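Local coordinates for protein aminoglycoside 6-adenylyltransferase (Bacillus subtilis, PDB 2PBE) that adenylates streptomycin and streptidine at the 6-oxygen with ATP, thereby conferring bacterial resistance to streptomycin, at residues Y265-P268 with D269-G273. Residues are numbered along the deposited sequence; the frame is centred on the assembly and turned at random.
Sequences YKYP and DYDEG
Tyr267 and Asp271, four residues apart, meet through their polar ends: the phenol OH of Tyr267 donates a hydrogen bond of 2.6 Å to Asp271 OD2. The carboxylate oxygen lies at the ring edge, near the ring plane, while the planes of ring and carboxylate stand 76° apart, and the donor reaches OD2 on its anti side, 27° out of the carboxylate plane. With CG of Tyr267 trans to the main-chain nitrogen (chi1 -175°), the side chain lies against helix 238-263, where it touches Arg253, Ser256, Lys257 and Ser260. The other oxygen of Asp271, OD1, forms a salt bridge with Arg253, so both ends of the carboxylate are held. Residues 265-268 belong to the linker that leads from helix 238-263 into the C-terminal helix 270-283. Asp269 occupies the N-cap position, although its carboxylate makes no capping bond, and the first helical turn is closed by Gly273 N to Asp269 O at 2.9 Å. A water joins Pro268 O to Glu272 N, bridging the linker to that turn. Pro268, buried against Phe154 of helix 151-173, sets its CB 3.4 Å from CD2 of Tyr270, the pyrrolidine meeting the aromatic ring at a slant. Beyond this apolar contact the Tyr270 hydroxyl hydrogen-bonds to Asp155 OD1 of helix 151-173.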
ATOM      1  N   TYR A 265      18.347   0.032  13.616  1.00 35.79           N
ATOM      2  CA  TYR A 265      18.883  -1.141  12.943  1.00 35.98           C
ATOM      3  C   TYR A 265      20.197  -0.735  12.303  1.00 36.91           C
ATOM      4  O   TYR A 265      20.394   0.443  12.002  1.00 37.19           O
ATOM      5  CB  TYR A 265      17.923  -1.643  11.860  1.00 34.93           C
ATOM      6  CG  TYR A 265      16.605  -2.205  12.372  1.00 33.08           C
ATOM      7  CD1 TYR A 265      16.484  -2.739  13.685  1.00 31.41           C
ATOM      8  CD2 TYR A 265      15.466  -2.229  11.529  1.00 32.97           C
ATOM      9  CE1 TYR A 265      15.255  -3.282  14.140  1.00 31.76           C
ATOM     10  CE2 TYR A 265      14.227  -2.774  11.974  1.00 31.62           C
ATOM     11  CZ  TYR A 265      14.133  -3.296  13.277  1.00 31.54           C
ATOM     12  OH  TYR A 265      12.940  -3.809  13.722  1.00 33.14           O
ATOM     13  N   LYS A 266      21.100  -1.697  12.100  1.00 38.00           N
ATOM     14  CA  LYS A 266      22.382  -1.391  11.478  1.00 38.66           C
ATOM     15  C   LYS A 266      22.203  -0.991  10.012  1.00 38.02           C
ATOM     16  O   LYS A 266      21.513  -1.677   9.245  1.00 37.50           O
ATOM     17  CB  LYS A 266      23.330  -2.595  11.549  1.00 41.68           C
ATOM     18  CG  LYS A 266      24.714  -2.332  10.935  1.00 46.04           C
ATOM     19  CD  LYS A 266      25.690  -3.505  11.086  1.00 50.71           C
ATOM     20  CE  LYS A 266      25.374  -4.655  10.131  1.00 52.77           C
ATOM     21  NZ  LYS A 266      26.402  -5.719  10.189  1.00 54.23           N
ATOM     22  N   TYR A 267      22.813   0.131   9.627  1.00 36.07           N
ATOM     23  CA  TYR A 267      22.748   0.562   8.242  1.00 34.73           C
ATOM     24  C   TYR A 267      23.720  -0.363   7.500  1.00 33.89           C
ATOM     25  O   TYR A 267      24.878  -0.487   7.881  1.00 34.38           O
ATOM     26  CB  TYR A 267      23.197   2.011   8.107  1.00 31.78           C
ATOM     27  CG  TYR A 267      23.021   2.523   6.707  1.00 28.91           C
ATOM     28  CD1 TYR A 267      21.724   2.785   6.183  1.00 27.53           C
ATOM     29  CD2 TYR A 267      24.145   2.696   5.861  1.00 27.08           C
ATOM     30  CE1 TYR A 267      21.552   3.208   4.838  1.00 27.48           C
ATOM     31  CE2 TYR A 267      23.993   3.123   4.514  1.00 26.62           C
ATOM     32  CZ  TYR A 267      22.698   3.372   4.007  1.00 27.97           C
ATOM     33  OH  TYR A 267      22.550   3.736   2.688  1.00 28.13           O
ATOM     34  N   PRO A 268      23.254  -1.041   6.442  1.00 32.38           N
ATOM     35  CA  PRO A 268      24.148  -1.938   5.709  1.00 32.82           C
ATOM     36  C   PRO A 268      25.283  -1.235   5.005  1.00 32.72           C
ATOM     37  O   PRO A 268      25.320  -0.014   4.930  1.00 31.86           O
ATOM     38  CB  PRO A 268      23.214  -2.612   4.715  1.00 33.40           C
ATOM     39  CG  PRO A 268      21.877  -2.520   5.375  1.00 33.55           C
ATOM     40  CD  PRO A 268      21.881  -1.133   5.925  1.00 32.06           C
ATOM     41  N   ASP A 269      26.202  -2.028   4.463  1.00 33.57           N
ATOM     42  CA  ASP A 269      27.335  -1.481   3.737  1.00 34.74           C
ATOM     43  C   ASP A 269      27.147  -1.688   2.240  1.00 33.70           C
ATOM     44  O   ASP A 269      28.046  -1.382   1.438  1.00 33.92           O
ATOM     45  CB  ASP A 269      28.658  -2.117   4.195  1.00 37.21           C
ATOM     46  CG  ASP A 269      28.673  -3.633   4.052  1.00 41.15           C
ATOM     47  OD1 ASP A 269      28.311  -4.146   2.976  1.00 44.09           O
ATOM     48  OD2 ASP A 269      29.068  -4.330   5.007  1.00 44.77           O
ATOM     49  N   TYR A 270      25.975  -2.199   1.871  1.00 30.41           N
ATOM     50  CA  TYR A 270      25.662  -2.433   0.477  1.00 28.09           C
ATOM     51  C   TYR A 270      25.706  -1.128  -0.305  1.00 28.17           C
ATOM     52  O   TYR A 270      26.165  -1.098  -1.439  1.00 28.38           O
ATOM     53  CB  TYR A 270      24.284  -3.059   0.329  1.00 28.22           C
ATOM     54  CG  TYR A 270      24.030  -4.248   1.229  1.00 29.23           C
ATOM     55  CD1 TYR A 270      25.006  -5.257   1.402  1.00 28.52           C
ATOM     56  CD2 TYR A 270      22.770  -4.411   1.867  1.00 29.30           C
ATOM     57  CE1 TYR A 270      24.732  -6.421   2.195  1.00 30.04           C
ATOM     58  CE2 TYR A 270      22.480  -5.559   2.661  1.00 29.59           C
ATOM     59  CZ  TYR A 270      23.462  -6.565   2.816  1.00 29.82           C
ATOM     60  OH  TYR A 270      23.192  -7.705   3.548  1.00 32.16           O
ATOM     61  N   ASP A 271      25.215  -0.054   0.305  1.00 28.37           N
ATOM     62  CA  ASP A 271      25.187   1.270  -0.322  1.00 28.56           C
ATOM     63  C   ASP A 271      26.600   1.627  -0.782  1.00 29.46           C
ATOM     64  O   ASP A 271      26.896   1.750  -1.978  1.00 29.07           O
ATOM     65  CB  ASP A 271      24.684   2.296   0.706  1.00 28.51           C
ATOM     66  CG  ASP A 271      24.759   3.755   0.221  1.00 29.16           C
ATOM     67  OD1 ASP A 271      25.176   4.022  -0.926  1.00 29.24           O
ATOM     68  OD2 ASP A 271      24.385   4.651   1.026  1.00 27.68           O
ATOM     69  N   GLU A 272      27.470   1.789   0.199  1.00 30.38           N
ATOM     70  CA  GLU A 272      28.857   2.130  -0.028  1.00 32.71           C
ATOM     71  C   GLU A 272      29.583   1.185  -0.990  1.00 31.88           C
ATOM     72  O   GLU A 272      30.283   1.627  -1.905  1.00 32.10           O
ATOM     73  CB  GLU A 272      29.567   2.138   1.313  1.00 36.48           C
ATOM     74  CG  GLU A 272      30.992   2.553   1.282  1.00 43.60           C
ATOM     75  CD  GLU A 272      31.558   2.576   2.677  1.00 48.89           C
ATOM     76  OE1 GLU A 272      31.536   1.500   3.330  1.00 51.00           O
ATOM     77  OE2 GLU A 272      32.010   3.660   3.121  1.00 52.67           O
ATOM     78  N   GLY A 273      29.443  -0.111  -0.754  1.00 30.76           N
ATOM     79  CA  GLY A 273      30.098  -1.084  -1.607  1.00 29.95           C
ATOM     80  C   GLY A 273      29.687  -0.976  -3.063  1.00 31.18           C
ATOM     81  O   GLY A 273      30.538  -0.971  -3.966  1.00 31.31           O
TER
HETATM   82  O   HOH W   1      27.033   1.529   3.118  1.00 28.20           O